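Local coordinates for nucleoside diphosphate kinase family protein (Babesia bovis, PDB 3JS9) that probably catalyses, with magnesium, the transfer of the terminal phosphate of a nucleoside triphosphate to a nucleoside diphosphate through a phosphohistidine intermediate, at residues Arg23-Glu28 with Phe119-Ala124. Sequence-based numbering, arbitrary orientation.
Sequences RGLIGE and FNIVHA. With SO4 (sulfate ion), chain F; SO4 (sulfate ion), chain G.
L25 and I121 mark the nearest approach of the two backbones, with CA atoms 8.1 Å apart, where the turn between helices 18-22 and 26-36 faces the loop entering strand 122-124, outermost in the sheet of this chain; side chains alone bridge the gap. CD1 of L25 meets the CG2 branch of I121 at 4.3 Å, a loose apolar touch. The CG1 branch of I121 reaches R23 instead: CG1 lies anti to the carbonyl carbon (chi1 -44°), and its terminal CD1 comes 3.2 Å from R23 NH1, obliquely to the guanidinium, a van der Waals approach and not a bond, the two side chains crossing at about a right angle. R23 bends at chi3 (70°), and its guanidinium receives a sulfate at its edge, in plane. One oxygen, O1, takes both bonds, from NE (2.8 Å) and NH2 (3.0 Å), the former straighter; NH2 also binds the carbonyl of F113. Behind R23, G24 closes helix 18-22 in a Schellman motif with positive phi, and L25 takes the N-cap position of helix 26-36. The N-H of I121 is accepted by the D19 carboxylate, and its backbone also bonds to that of K17. Beyond it, H123, the predicted phosphohistidine, presents ND1 to O1 of a second sulfate at the ring edge, while NE2 bonds to E134. In NDP kinases ND1 is the nitrogen that is phosphorylated, so the sulfate there plausibly mimics a phosphate. The chemistry thus divides: a small side-chain contact without a hydrogen bond, one methyl of I121 against L25 and another against the R23 guanidinium, joins the helix turn to the loop before the predicted phosphohistidine, while polar groups turn to sulfates, other parts of the chain and, from I26 to E28, a second subunit.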
ATOM      1  N   ARG A  23       9.273  -3.666 -15.674  1.00 14.57           N
ATOM      2  CA  ARG A  23       7.981  -3.223 -15.211  1.00 14.33           C
ATOM      3  C   ARG A  23       8.035  -2.483 -13.879  1.00 14.02           C
ATOM      4  O   ARG A  23       6.972  -2.099 -13.345  1.00 14.55           O
ATOM      5  CB  ARG A  23       6.992  -4.396 -15.186  1.00 14.49           C
ATOM      6  CG  ARG A  23       6.509  -4.787 -16.599  1.00 15.49           C
ATOM      7  CD  ARG A  23       5.631  -6.048 -16.598  1.00 15.10           C
ATOM      8  NE  ARG A  23       4.322  -5.797 -15.990  1.00 14.51           N
ATOM      9  CZ  ARG A  23       3.489  -6.755 -15.581  1.00 13.49           C
ATOM     10  NH1 ARG A  23       3.796  -8.048 -15.721  1.00  9.42           N
ATOM     11  NH2 ARG A  23       2.318  -6.419 -15.079  1.00 13.67           N
ATOM     12  N   GLY A  24       9.242  -2.267 -13.357  1.00 13.01           N
ATOM     13  CA  GLY A  24       9.420  -1.638 -12.060  1.00 13.34           C
ATOM     14  C   GLY A  24       8.943  -2.453 -10.836  1.00 13.94           C
ATOM     15  O   GLY A  24       8.446  -1.883  -9.864  1.00 12.68           O
ATOM     16  N   LEU A  25       9.144  -3.768 -10.840  1.00 14.67           N
ATOM     17  CA  LEU A  25       8.684  -4.621  -9.698  1.00 15.54           C
ATOM     18  C   LEU A  25       9.758  -5.141  -8.741  1.00 15.96           C
ATOM     19  O   LEU A  25       9.461  -5.977  -7.854  1.00 17.23           O
ATOM     20  CB  LEU A  25       7.828  -5.797 -10.204  1.00 15.23           C
ATOM     21  CG  LEU A  25       6.513  -5.325 -10.870  1.00 16.99           C
ATOM     22  CD1 LEU A  25       6.017  -6.272 -11.967  1.00 13.98           C
ATOM     23  CD2 LEU A  25       5.415  -5.040  -9.814  1.00 14.95           C
ATOM     24  N   ILE A  26      10.997  -4.671  -8.881  1.00 15.89           N
ATOM     25  CA  ILE A  26      12.057  -5.206  -8.028  1.00 15.89           C
ATOM     26  C   ILE A  26      11.709  -4.959  -6.576  1.00 15.74           C
ATOM     27  O   ILE A  26      11.764  -5.897  -5.742  1.00 15.48           O
ATOM     28  CB  ILE A  26      13.462  -4.603  -8.301  1.00 16.15           C
ATOM     29  CG1 ILE A  26      13.930  -4.947  -9.724  1.00 17.69           C
ATOM     30  CG2 ILE A  26      14.472  -5.072  -7.215  1.00 14.45           C
ATOM     31  CD1 ILE A  26      15.108  -4.087 -10.237  1.00 18.95           C
ATOM     32  N   GLY A  27      11.365  -3.699  -6.272  1.00 15.27           N
ATOM     33  CA  GLY A  27      11.118  -3.280  -4.871  1.00 14.58           C
ATOM     34  C   GLY A  27       9.939  -4.009  -4.254  1.00 14.56           C
ATOM     35  O   GLY A  27      10.018  -4.491  -3.124  1.00 15.20           O
ATOM     36  N   GLU A  28       8.847  -4.104  -5.009  1.00 14.19           N
ATOM     37  CA  GLU A  28       7.658  -4.818  -4.607  1.00 14.54           C
ATOM     38  C   GLU A  28       7.961  -6.270  -4.243  1.00 14.93           C
ATOM     39  O   GLU A  28       7.473  -6.775  -3.242  1.00 15.32           O
ATOM     40  CB  GLU A  28       6.649  -4.758  -5.752  1.00 15.24           C
ATOM     41  CG  GLU A  28       5.335  -5.490  -5.542  1.00 18.03           C
ATOM     42  CD  GLU A  28       4.505  -4.956  -4.373  1.00 21.13           C
ATOM     43  OE1 GLU A  28       4.562  -3.759  -4.081  1.00 24.33           O
ATOM     44  OE2 GLU A  28       3.790  -5.743  -3.729  1.00 24.56           O
ATOM     45  N   PHE A 119       6.322 -14.474 -19.473  1.00 22.75           N
ATOM     46  CA  PHE A 119       6.604 -13.202 -18.800  1.00 20.79           C
ATOM     47  C   PHE A 119       6.082 -13.246 -17.379  1.00 19.78           C
ATOM     48  O   PHE A 119       5.230 -12.451 -16.980  1.00 18.86           O
ATOM     49  CB  PHE A 119       6.009 -12.031 -19.586  1.00 20.01           C
ATOM     50  CG  PHE A 119       6.631 -11.831 -20.931  1.00 20.63           C
ATOM     51  CD1 PHE A 119       7.982 -11.493 -21.054  1.00 21.77           C
ATOM     52  CD2 PHE A 119       5.874 -11.981 -22.102  1.00 22.17           C
ATOM     53  CE1 PHE A 119       8.576 -11.284 -22.328  1.00 20.20           C
ATOM     54  CE2 PHE A 119       6.450 -11.772 -23.377  1.00 19.42           C
ATOM     55  CZ  PHE A 119       7.793 -11.420 -23.488  1.00 19.45           C
ATOM     56  N   ASN A 120       6.615 -14.186 -16.607  1.00 19.81           N
ATOM     57  CA  ASN A 120       6.085 -14.441 -15.291  1.00 19.11           C
ATOM     58  C   ASN A 120       6.929 -13.858 -14.168  1.00 19.00           C
ATOM     59  O   ASN A 120       6.963 -14.390 -13.031  1.00 18.78           O
ATOM     60  CB  ASN A 120       5.779 -15.922 -15.120  1.00 19.90           C
ATOM     61  CG  ASN A 120       7.015 -16.800 -15.171  1.00 21.61           C
ATOM     62  OD1 ASN A 120       8.127 -16.352 -15.529  1.00 21.85           O
ATOM     63  ND2 ASN A 120       6.828 -18.070 -14.804  1.00 19.25           N
ATOM     64  N   ILE A 121       7.592 -12.746 -14.513  1.00 18.27           N
ATOM     65  CA  ILE A 121       8.124 -11.774 -13.557  1.00 18.03           C
ATOM     66  C   ILE A 121       9.370 -12.220 -12.775  1.00 18.67           C
ATOM     67  O   ILE A 121      10.335 -11.441 -12.635  1.00 18.50           O
ATOM     68  CB  ILE A 121       7.077 -11.333 -12.468  1.00 17.80           C
ATOM     69  CG1 ILE A 121       5.675 -11.046 -13.047  1.00 17.45           C
ATOM     70  CG2 ILE A 121       7.652 -10.191 -11.594  1.00 15.55           C
ATOM     71  CD1 ILE A 121       5.655 -10.049 -14.053  1.00 18.67           C
ATOM     72  N   VAL A 122       9.327 -13.437 -12.228  1.00 18.55           N
ATOM     73  CA  VAL A 122      10.231 -13.774 -11.150  1.00 19.28           C
ATOM     74  C   VAL A 122      10.485 -15.272 -11.129  1.00 19.93           C
ATOM     75  O   VAL A 122       9.595 -16.058 -11.472  1.00 20.90           O
ATOM     76  CB  VAL A 122       9.632 -13.319  -9.779  1.00 18.89           C
ATOM     77  CG1 VAL A 122       8.388 -14.164  -9.440  1.00 19.28           C
ATOM     78  CG2 VAL A 122      10.660 -13.444  -8.660  1.00 16.96           C
ATOM     79  N   HIS A 123      11.686 -15.668 -10.717  1.00 19.82           N
ATOM     80  CA  HIS A 123      12.014 -17.084 -10.569  1.00 19.71           C
ATOM     81  C   HIS A 123      12.126 -17.401  -9.089  1.00 18.79           C
ATOM     82  O   HIS A 123      12.717 -16.615  -8.335  1.00 19.29           O
ATOM     83  CB  HIS A 123      13.353 -17.441 -11.281  1.00 19.60           C
ATOM     84  CG  HIS A 123      13.993 -18.686 -10.742  1.00 20.91           C
ATOM     85  ND1 HIS A 123      13.751 -19.935 -11.274  1.00 22.01           N
ATOM     86  CD2 HIS A 123      14.770 -18.890  -9.650  1.00 20.75           C
ATOM     87  CE1 HIS A 123      14.375 -20.852 -10.551  1.00 22.09           C
ATOM     88  NE2 HIS A 123      15.007 -20.243  -9.566  1.00 22.19           N
ATOM     89  N   ALA A 124      11.605 -18.547  -8.678  1.00 18.20           N
ATOM     90  CA  ALA A 124      11.914 -19.082  -7.340  1.00 19.03           C
ATOM     91  C   ALA A 124      12.435 -20.480  -7.465  1.00 19.67           C
ATOM     92  O   ALA A 124      12.017 -21.196  -8.335  1.00 20.39           O
ATOM     93  CB  ALA A 124      10.671 -19.057  -6.412  1.00 18.39           C
TER
HETATM   94  S   SO4 F 151       3.044  -2.254 -15.229  1.00109.27           S
HETATM   95  O1  SO4 F 151       2.677  -3.519 -15.858  1.00108.32           O
HETATM   96  O2  SO4 F 151       4.096  -2.519 -14.243  1.00107.83           O
HETATM   97  O3  SO4 F 151       3.506  -1.271 -16.222  1.00107.67           O
HETATM   98  O4  SO4 F 151       1.862  -1.726 -14.549  1.00108.54           O
HETATM   99  S   SO4 G 152      11.815 -20.051 -14.258  1.00 60.59           S
HETATM  100  O1  SO4 G 152      11.320 -20.378 -12.912  1.00 60.29           O
HETATM  101  O2  SO4 G 152      11.929 -21.283 -15.003  1.00 62.06           O
HETATM  102  O3  SO4 G 152      13.121 -19.376 -14.345  1.00 60.65           O
HETATM  103  O4  SO4 G 152      10.800 -19.199 -14.823  1.00 62.46           O